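Local coordinates for protein rRNA adenine N-6-methyltransferase (Saccharopolyspora erythraea, PDB 6NVM) that dimethylates the N6 position of a single adenine of 23S rRNA with S-adenosyl-L-methionine as methyl donor, making ribosomes resistant to macrolide, lincosamide and streptogramin B antibiotics, at residues A[51-65]-A[197-209]. Numbering follows the deposited sequence.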
ATOM      1  N   ASN A  51      -1.459 -16.523 -11.618  1.00 76.50           N
ATOM      2  CA  ASN A  51      -1.232 -15.563 -12.695  1.00 76.35           C
ATOM      3  C   ASN A  51       0.205 -15.052 -12.675  1.00 65.52           C
ATOM      4  O   ASN A  51       0.657 -14.482 -11.682  1.00 61.20           O
ATOM      5  CB  ASN A  51      -2.211 -14.395 -12.588  1.00 85.12           C
ATOM      6  CG  ASN A  51      -3.652 -14.837 -12.692  1.00 94.97           C
ATOM      7  OD1 ASN A  51      -3.987 -15.720 -13.483  1.00101.11           O
ATOM      8  ND2 ASN A  51      -4.517 -14.229 -11.889  1.00 96.28           N
ATOM      9  N   PHE A  52       0.914 -15.249 -13.784  1.00 59.71           N
ATOM     10  CA  PHE A  52       2.336 -14.950 -13.883  1.00 54.98           C
ATOM     11  C   PHE A  52       2.542 -13.856 -14.920  1.00 49.02           C
ATOM     12  O   PHE A  52       2.238 -14.051 -16.100  1.00 48.36           O
ATOM     13  CB  PHE A  52       3.130 -16.203 -14.255  1.00 58.83           C
ATOM     14  CG  PHE A  52       2.976 -17.327 -13.274  1.00 64.10           C
ATOM     15  CD1 PHE A  52       1.829 -18.108 -13.270  1.00 69.37           C
ATOM     16  CD2 PHE A  52       3.971 -17.601 -12.354  1.00 64.47           C
ATOM     17  CE1 PHE A  52       1.680 -19.141 -12.362  1.00 71.38           C
ATOM     18  CE2 PHE A  52       3.829 -18.636 -11.443  1.00 66.67           C
ATOM     19  CZ  PHE A  52       2.682 -19.405 -11.449  1.00 69.68           C
ATOM     20  N   LEU A  53       3.058 -12.713 -14.477  1.00 47.63           N
ATOM     21  CA  LEU A  53       3.344 -11.609 -15.385  1.00 44.54           C
ATOM     22  C   LEU A  53       4.553 -11.951 -16.250  1.00 42.42           C
ATOM     23  O   LEU A  53       5.630 -12.254 -15.728  1.00 42.72           O
ATOM     24  CB  LEU A  53       3.592 -10.330 -14.586  1.00 41.82           C
ATOM     25  CG  LEU A  53       3.906  -9.064 -15.389  1.00 44.25           C
ATOM     26  CD1 LEU A  53       2.725  -8.657 -16.264  1.00 44.78           C
ATOM     27  CD2 LEU A  53       4.297  -7.926 -14.457  1.00 42.25           C
ATOM     28  N   ARG A  54       4.379 -11.896 -17.574  1.00 39.89           N
ATOM     29  CA  ARG A  54       5.448 -12.218 -18.510  1.00 46.08           C
ATOM     30  C   ARG A  54       5.963 -11.017 -19.292  1.00 41.81           C
ATOM     31  O   ARG A  54       7.039 -11.108 -19.885  1.00 39.46           O
ATOM     32  CB  ARG A  54       4.972 -13.283 -19.510  1.00 58.18           C
ATOM     33  CG  ARG A  54       4.517 -14.587 -18.864  1.00 68.91           C
ATOM     34  CD  ARG A  54       5.693 -15.392 -18.337  1.00 75.12           C
ATOM     35  NE  ARG A  54       6.578 -15.815 -19.419  1.00 81.14           N
ATOM     36  CZ  ARG A  54       7.701 -16.506 -19.250  1.00 82.46           C
ATOM     37  NH1 ARG A  54       8.102 -16.865 -18.038  1.00 80.55           N
ATOM     38  NH2 ARG A  54       8.431 -16.837 -20.300  1.00 84.34           N
ATOM     39  N   ASP A  55       5.228  -9.906 -19.306  1.00 40.46           N
ATOM     40  CA  ASP A  55       5.600  -8.749 -20.111  1.00 38.72           C
ATOM     41  C   ASP A  55       6.867  -8.115 -19.550  1.00 33.64           C
ATOM     42  O   ASP A  55       6.894  -7.673 -18.396  1.00 31.89           O
ATOM     43  CB  ASP A  55       4.448  -7.744 -20.127  1.00 42.15           C
ATOM     44  CG  ASP A  55       4.733  -6.531 -20.991  1.00 43.47           C
ATOM     45  OD1 ASP A  55       4.804  -6.676 -22.231  1.00 44.88           O
ATOM     46  OD2 ASP A  55       4.873  -5.425 -20.426  1.00 41.11           O
ATOM     47  N   ARG A  56       7.920  -8.071 -20.368  1.00 31.40           N
ATOM     48  CA  ARG A  56       9.206  -7.590 -19.874  1.00 32.73           C
ATOM     49  C   ARG A  56       9.149  -6.109 -19.531  1.00 31.97           C
ATOM     50  O   ARG A  56       9.790  -5.664 -18.570  1.00 30.30           O
ATOM     51  CB  ARG A  56      10.299  -7.864 -20.910  1.00 31.45           C
ATOM     52  CG  ARG A  56      10.583  -9.356 -21.134  1.00 31.75           C
ATOM     53  CD  ARG A  56      11.694  -9.583 -22.160  1.00 34.07           C
ATOM     54  NE  ARG A  56      12.899  -8.834 -21.812  1.00 34.44           N
ATOM     55  CZ  ARG A  56      13.817  -9.241 -20.938  1.00 31.50           C
ATOM     56  NH1 ARG A  56      13.693 -10.410 -20.312  1.00 29.46           N
ATOM     57  NH2 ARG A  56      14.868  -8.472 -20.688  1.00 32.67           N
ATOM     58  N   LYS A  57       8.383  -5.327 -20.296  1.00 33.66           N
ATOM     59  CA  LYS A  57       8.311  -3.891 -20.042  1.00 37.14           C
ATOM     60  C   LYS A  57       7.657  -3.605 -18.696  1.00 33.17           C
ATOM     61  O   LYS A  57       8.094  -2.710 -17.963  1.00 30.98           O
ATOM     62  CB  LYS A  57       7.546  -3.202 -21.172  1.00 52.47           C
ATOM     63  CG  LYS A  57       7.370  -1.699 -20.990  1.00 70.53           C
ATOM     64  CD  LYS A  57       6.546  -1.099 -22.122  1.00 88.37           C
ATOM     65  CE  LYS A  57       6.323   0.393 -21.926  1.00100.17           C
ATOM     66  NZ  LYS A  57       5.488   0.982 -23.011  1.00108.61           N
ATOM     67  N   THR A  58       6.609  -4.347 -18.356  1.00 32.63           N
ATOM     68  CA  THR A  58       5.956  -4.143 -17.068  1.00 33.53           C
ATOM     69  C   THR A  58       6.859  -4.583 -15.926  1.00 28.84           C
ATOM     70  O   THR A  58       6.945  -3.906 -14.895  1.00 28.22           O
ATOM     71  CB  THR A  58       4.636  -4.903 -17.037  1.00 35.17           C
ATOM     72  OG1 THR A  58       3.856  -4.520 -18.177  1.00 38.86           O
ATOM     73  CG2 THR A  58       3.865  -4.592 -15.761  1.00 33.50           C
ATOM     74  N   ILE A  59       7.543  -5.715 -16.092  1.00 29.58           N
ATOM     75  CA  ILE A  59       8.460  -6.188 -15.060  1.00 31.18           C
ATOM     76  C   ILE A  59       9.523  -5.132 -14.768  1.00 30.23           C
ATOM     77  O   ILE A  59       9.821  -4.834 -13.604  1.00 27.34           O
ATOM     78  CB  ILE A  59       9.067  -7.539 -15.491  1.00 33.33           C
ATOM     79  CG1 ILE A  59       7.972  -8.613 -15.436  1.00 36.52           C
ATOM     80  CG2 ILE A  59      10.256  -7.929 -14.605  1.00 33.34           C
ATOM     81  CD1 ILE A  59       8.387  -9.974 -15.962  1.00 36.88           C
ATOM     82  N   ALA A  60      10.095  -4.536 -15.814  1.00 31.48           N
ATOM     83  CA  ALA A  60      11.089  -3.483 -15.612  1.00 35.60           C
ATOM     84  C   ALA A  60      10.474  -2.278 -14.913  1.00 34.21           C
ATOM     85  O   ALA A  60      11.115  -1.640 -14.069  1.00 33.97           O
ATOM     86  CB  ALA A  60      11.698  -3.071 -16.953  1.00 37.05           C
ATOM     87  N   ARG A  61       9.222  -1.957 -15.247  1.00 33.76           N
ATOM     88  CA  ARG A  61       8.529  -0.846 -14.603  1.00 34.10           C
ATOM     89  C   ARG A  61       8.375  -1.086 -13.106  1.00 30.88           C
ATOM     90  O   ARG A  61       8.564  -0.168 -12.297  1.00 33.30           O
ATOM     91  CB  ARG A  61       7.164  -0.656 -15.268  1.00 43.48           C
ATOM     92  CG  ARG A  61       6.354   0.511 -14.752  1.00 55.58           C
ATOM     93  CD  ARG A  61       6.947   1.822 -15.209  1.00 66.20           C
ATOM     94  NE  ARG A  61       6.071   2.946 -14.897  1.00 74.82           N
ATOM     95  CZ  ARG A  61       6.415   4.220 -15.036  1.00 81.84           C
ATOM     96  NH1 ARG A  61       7.626   4.541 -15.476  1.00 83.86           N
ATOM     97  NH2 ARG A  61       5.549   5.176 -14.726  1.00 83.97           N
ATOM     98  N   ILE A  62       8.040  -2.317 -12.718  1.00 25.91           N
ATOM     99  CA  ILE A  62       7.933  -2.652 -11.302  1.00 28.01           C
ATOM    100  C   ILE A  62       9.266  -2.421 -10.600  1.00 31.24           C
ATOM    101  O   ILE A  62       9.327  -1.801  -9.529  1.00 33.15           O
ATOM    102  CB  ILE A  62       7.453  -4.105 -11.136  1.00 27.02           C
ATOM    103  CG1 ILE A  62       6.057  -4.269 -11.744  1.00 26.87           C
ATOM    104  CG2 ILE A  62       7.459  -4.505  -9.665  1.00 29.88           C
ATOM    105  CD1 ILE A  62       5.640  -5.709 -11.947  1.00 29.22           C
ATOM    106  N   ALA A  63      10.352  -2.931 -11.183  1.00 30.52           N
ATOM    107  CA  ALA A  63      11.654  -2.820 -10.535  1.00 31.73           C
ATOM    108  C   ALA A  63      12.062  -1.360 -10.362  1.00 35.47           C
ATOM    109  O   ALA A  63      12.591  -0.975  -9.313  1.00 36.06           O
ATOM    110  CB  ALA A  63      12.703  -3.586 -11.339  1.00 30.85           C
ATOM    111  N   GLU A  64      11.819  -0.532 -11.383  1.00 33.84           N
ATOM    112  CA  GLU A  64      12.127   0.891 -11.278  1.00 42.31           C
ATOM    113  C   GLU A  64      11.214   1.598 -10.277  1.00 42.45           C
ATOM    114  O   GLU A  64      11.652   2.526  -9.587  1.00 45.01           O
ATOM    115  CB  GLU A  64      12.021   1.533 -12.663  1.00 52.15           C
ATOM    116  CG  GLU A  64      13.051   0.989 -13.656  1.00 66.00           C
ATOM    117  CD  GLU A  64      12.697   1.266 -15.108  1.00 79.23           C
ATOM    118  OE1 GLU A  64      11.513   1.545 -15.402  1.00 83.43           O
ATOM    119  OE2 GLU A  64      13.611   1.198 -15.960  1.00 83.48           O
ATOM    120  N   THR A  65       9.960   1.159 -10.165  1.00 41.43           N
ATOM    121  CA  THR A  65       9.026   1.772  -9.226  1.00 41.78           C
ATOM    122  C   THR A  65       9.453   1.566  -7.779  1.00 40.78           C
ATOM    123  O   THR A  65       9.118   2.379  -6.908  1.00 39.01           O
ATOM    124  CB  THR A  65       7.623   1.188  -9.438  1.00 43.54           C
ATOM    125  OG1 THR A  65       7.137   1.570 -10.727  1.00 43.89           O
ATOM    126  CG2 THR A  65       6.644   1.665  -8.372  1.00 44.82           C
ATOM    127  N   VAL A 197       0.280   3.558  -9.772  1.00 35.29           N
ATOM    128  CA  VAL A 197       1.337   3.679 -10.770  1.00 34.23           C
ATOM    129  C   VAL A 197       0.760   3.474 -12.167  1.00 36.05           C
ATOM    130  O   VAL A 197       0.834   4.371 -13.014  1.00 36.05           O
ATOM    131  CB  VAL A 197       2.491   2.703 -10.479  1.00 34.80           C
ATOM    132  CG1 VAL A 197       3.524   2.742 -11.595  1.00 33.39           C
ATOM    133  CG2 VAL A 197       3.143   3.051  -9.148  1.00 34.23           C
ATOM    134  N   GLU A 198       0.185   2.303 -12.432  1.00 31.93           N
ATOM    135  CA  GLU A 198      -0.388   2.079 -13.756  1.00 34.38           C
ATOM    136  C   GLU A 198      -1.264   0.833 -13.747  1.00 34.51           C
ATOM    137  O   GLU A 198      -1.077  -0.082 -12.939  1.00 32.72           O
ATOM    138  CB  GLU A 198       0.704   1.938 -14.826  1.00 37.81           C
ATOM    139  CG  GLU A 198       1.510   0.646 -14.720  1.00 39.07           C
ATOM    140  CD  GLU A 198       2.575   0.523 -15.803  1.00 44.44           C
ATOM    141  OE1 GLU A 198       3.074   1.568 -16.269  1.00 45.44           O
ATOM    142  OE2 GLU A 198       2.902  -0.622 -16.191  1.00 45.08           O
ATOM    143  N   LYS A 199      -2.209   0.807 -14.680  1.00 33.58           N
ATOM    144  CA  LYS A 199      -2.974  -0.398 -14.960  1.00 37.72           C
ATOM    145  C   LYS A 199      -2.105  -1.421 -15.685  1.00 36.19           C
ATOM    146  O   LYS A 199      -1.202  -1.071 -16.448  1.00 37.72           O
ATOM    147  CB  LYS A 199      -4.197  -0.055 -15.815  1.00 49.54           C
ATOM    148  CG  LYS A 199      -5.039  -1.250 -16.251  1.00 64.38           C
ATOM    149  CD  LYS A 199      -6.141  -0.820 -17.213  1.00 81.19           C
ATOM    150  CE  LYS A 199      -6.956  -2.009 -17.699  1.00 95.55           C
ATOM    151  NZ  LYS A 199      -7.936  -1.626 -18.750  1.00105.44           N
ATOM    152  N   VAL A 200      -2.390  -2.699 -15.448  1.00 35.27           N
ATOM    153  CA  VAL A 200      -1.678  -3.800 -16.097  1.00 38.47           C
ATOM    154  C   VAL A 200      -2.725  -4.703 -16.736  1.00 42.82           C
ATOM    155  O   VAL A 200      -3.501  -5.357 -16.030  1.00 47.12           O
ATOM    156  CB  VAL A 200      -0.802  -4.590 -15.116  1.00 34.25           C
ATOM    157  CG1 VAL A 200      -0.042  -5.701 -15.844  1.00 35.11           C
ATOM    158  CG2 VAL A 200       0.172  -3.664 -14.410  1.00 31.22           C
ATOM    159  N   ASP A 201      -2.735  -4.758 -18.065  1.00 42.09           N
ATOM    160  CA  ASP A 201      -3.770  -5.496 -18.779  1.00 45.00           C
ATOM    161  C   ASP A 201      -3.649  -6.996 -18.522  1.00 41.27           C
ATOM    162  O   ASP A 201      -2.545  -7.542 -18.418  1.00 36.20           O
ATOM    163  CB  ASP A 201      -3.685  -5.205 -20.275  1.00 57.65           C
ATOM    164  CG  ASP A 201      -4.930  -5.639 -21.027  1.00 71.83           C
ATOM    165  OD1 ASP A 201      -5.226  -6.852 -21.054  1.00 76.01           O
ATOM    166  OD2 ASP A 201      -5.622  -4.759 -21.578  1.00 78.23           O
ATOM    167  N   ARG A 202      -4.804  -7.661 -18.422  1.00 45.58           N
ATOM    168  CA  ARG A 202      -4.838  -9.097 -18.164  1.00 55.38           C
ATOM    169  C   ARG A 202      -4.020  -9.895 -19.174  1.00 51.96           C
ATOM    170  O   ARG A 202      -3.429 -10.921 -18.819  1.00 52.70           O
ATOM    171  CB  ARG A 202      -6.289  -9.590 -18.170  1.00 74.69           C
ATOM    172  CG  ARG A 202      -7.035  -9.332 -19.477  1.00 95.40           C
ATOM    173  CD  ARG A 202      -8.424  -9.961 -19.471  1.00113.33           C
ATOM    174  NE  ARG A 202      -9.345  -9.279 -18.561  1.00124.88           N
ATOM    175  CZ  ARG A 202     -10.283  -8.411 -18.929  1.00134.49           C
ATOM    176  NH1 ARG A 202     -10.459  -8.094 -20.206  1.00141.24           N
ATOM    177  NH2 ARG A 202     -11.062  -7.855 -18.011  1.00134.60           N
ATOM    178  N   ARG A 203      -3.971  -9.455 -20.434  1.00 53.57           N
ATOM    179  CA  ARG A 203      -3.296 -10.242 -21.461  1.00 61.50           C
ATOM    180  C   ARG A 203      -1.786 -10.308 -21.267  1.00 54.02           C
ATOM    181  O   ARG A 203      -1.127 -11.090 -21.962  1.00 51.34           O
ATOM    182  CB  ARG A 203      -3.609  -9.687 -22.853  1.00 79.22           C
ATOM    183  CG  ARG A 203      -3.089  -8.286 -23.122  1.00 96.25           C
ATOM    184  CD  ARG A 203      -3.107  -7.982 -24.612  1.00116.94           C
ATOM    185  NE  ARG A 203      -4.420  -8.221 -25.207  1.00137.25           N
ATOM    186  CZ  ARG A 203      -4.682  -8.128 -26.507  1.00155.12           C
ATOM    187  NH1 ARG A 203      -3.723  -7.802 -27.363  1.00159.65           N
ATOM    188  NH2 ARG A 203      -5.907  -8.365 -26.954  1.00163.93           N
ATOM    189  N   LEU A 204      -1.225  -9.524 -20.348  1.00 48.51           N
ATOM    190  CA  LEU A 204       0.206  -9.571 -20.081  1.00 45.97           C
ATOM    191  C   LEU A 204       0.591 -10.678 -19.108  1.00 48.81           C
ATOM    192  O   LEU A 204       1.782 -10.838 -18.817  1.00 46.86           O
ATOM    193  CB  LEU A 204       0.681  -8.218 -19.541  1.00 41.64           C
ATOM    194  CG  LEU A 204       0.421  -7.012 -20.447  1.00 41.39           C
ATOM    195  CD1 LEU A 204       0.984  -5.745 -19.824  1.00 39.02           C
ATOM    196  CD2 LEU A 204       0.994  -7.221 -21.847  1.00 45.79           C
ATOM    197  N   PHE A 205      -0.374 -11.443 -18.607  1.00 56.27           N
ATOM    198  CA  PHE A 205      -0.125 -12.531 -17.674  1.00 62.95           C
ATOM    199  C   PHE A 205      -0.293 -13.872 -18.378  1.00 75.30           C
ATOM    200  O   PHE A 205      -0.793 -13.959 -19.502  1.00 83.39           O
ATOM    201  CB  PHE A 205      -1.078 -12.451 -16.473  1.00 54.19           C
ATOM    202  CG  PHE A 205      -0.905 -11.215 -15.628  1.00 46.32           C
ATOM    203  CD1 PHE A 205      -1.498 -10.018 -15.998  1.00 43.82           C
ATOM    204  CD2 PHE A 205      -0.176 -11.261 -14.447  1.00 40.11           C
ATOM    205  CE1 PHE A 205      -1.352  -8.883 -15.216  1.00 40.07           C
ATOM    206  CE2 PHE A 205      -0.024 -10.132 -13.664  1.00 34.04           C
ATOM    207  CZ  PHE A 205      -0.612  -8.939 -14.048  1.00 33.82           C
ATOM    208  N   LYS A 206       0.131 -14.932 -17.688  1.00 74.30           N
ATOM    209  CA  LYS A 206      -0.077 -16.299 -18.150  1.00 77.09           C
ATOM    210  C   LYS A 206      -0.250 -17.228 -16.952  1.00 73.07           C
ATOM    211  O   LYS A 206       0.658 -17.345 -16.118  1.00 68.95           O
ATOM    212  CB  LYS A 206       1.087 -16.766 -19.025  1.00 83.46           C
ATOM    213  CG  LYS A 206       0.907 -18.173 -19.574  1.00 93.08           C
ATOM    214  CD  LYS A 206       2.097 -18.604 -20.412  1.00102.57           C
ATOM    215  CE  LYS A 206       1.920 -20.023 -20.925  1.00112.10           C
ATOM    216  NZ  LYS A 206       3.088 -20.470 -21.732  1.00117.64           N
ATOM    217  N   PRO A 207      -1.403 -17.899 -16.822  1.00 71.18           N
ATOM    218  CA  PRO A 207      -2.521 -17.764 -17.762  1.00 71.54           C
ATOM    219  C   PRO A 207      -3.193 -16.399 -17.662  1.00 66.14           C
ATOM    220  O   PRO A 207      -2.972 -15.677 -16.692  1.00 64.76           O
ATOM    221  CB  PRO A 207      -3.475 -18.878 -17.327  1.00 74.44           C
ATOM    222  CG  PRO A 207      -3.187 -19.067 -15.878  1.00 72.20           C
ATOM    223  CD  PRO A 207      -1.709 -18.840 -15.729  1.00 70.37           C
ATOM    224  N   VAL A 208      -4.002 -16.060 -18.658  1.00 60.71           N
ATOM    225  CA  VAL A 208      -4.684 -14.761 -18.672  1.00 57.87           C
ATOM    226  C   VAL A 208      -5.799 -14.774 -17.631  1.00 59.12           C
ATOM    227  O   VAL A 208      -6.649 -15.678 -17.656  1.00 61.24           O
ATOM    228  CB  VAL A 208      -5.238 -14.468 -20.069  1.00 60.34           C
ATOM    229  CG1 VAL A 208      -5.959 -13.121 -20.098  1.00 61.84           C
ATOM    230  CG2 VAL A 208      -4.117 -14.498 -21.101  1.00 59.65           C
ATOM    231  N   PRO A 209      -5.840 -13.812 -16.695  1.00 61.84           N
ATOM    232  CA  PRO A 209      -6.944 -13.778 -15.724  1.00 66.56           C
ATOM    233  C   PRO A 209      -8.210 -13.164 -16.301  1.00 80.84           C
ATOM    234  O   PRO A 209      -8.260 -12.833 -17.491  1.00 85.85           O
ATOM    235  CB  PRO A 209      -6.375 -12.921 -14.588  1.00 57.10           C
ATOM    236  CG  PRO A 209      -5.457 -11.976 -15.284  1.00 53.58           C
ATOM    237  CD  PRO A 209      -4.848 -12.753 -16.430  1.00 55.19           C
TER
HETATM  238  O   HOH W   1       1.553  -2.811 -18.105  0.76 43.29           O
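Phe52 and Lys206 form a hydrogen-bonded pair, and Leu53 and Phe205 the adjoining non-hydrogen-bonded pair, of a two-stranded antiparallel ribbon, separate from the seven-stranded central sheet of the class I (Rossmann-like) methyltransferase fold. Backbone bonds hold it: Lys206 N gives to Phe52 O (2.8 Å), Phe52 N returns one to Lys206 O, and just beyond the ribbon Arg54 N bonds to Leu204 O (3.1 Å). The CA of Phe205 also brings its hydrogen close to Phe52 O.

Apolar contacts cover the side of the ribbon that carries Leu53 and Phe205. Leu53 extends away from its own N (chi1 -180°), which carries CD1 over the centre of the Phe205 ring in a CH-pi contact, 4.0 Å from the centroid; CD1 also touches Leu204 CB and Val200 CG1. Phe205 lies near Ala140; Ala140, Asn51 and Leu53 are predicted to bind S-adenosyl-L-methionine, so the ribbon probably helps to shape the cofactor pocket.

Beyond the ribbon, helix 56-65 runs roughly antiparallel to residues 197-200 of the edge strand, at 155° between the two axes. Thr65 CG2 meets Val197 CG2, and Thr58 CG2 packs on both methyls of Val200. Leu204 lies alongside Asp55, the N-cap residue, whose OD2 accepts from both Thr58 N and Thr58 OG1.

The polar links centre on Glu198, which with Val197 faces Ile215 in a classic beta bulge. Its OE1 forms a long salt bridge with Arg61 NE (3.6 Å), the guanidinium and carboxylate planes 26° apart. A water donates to Glu198 OE2 (3.2 Å) and to Thr58 OG1 (2.9 Å).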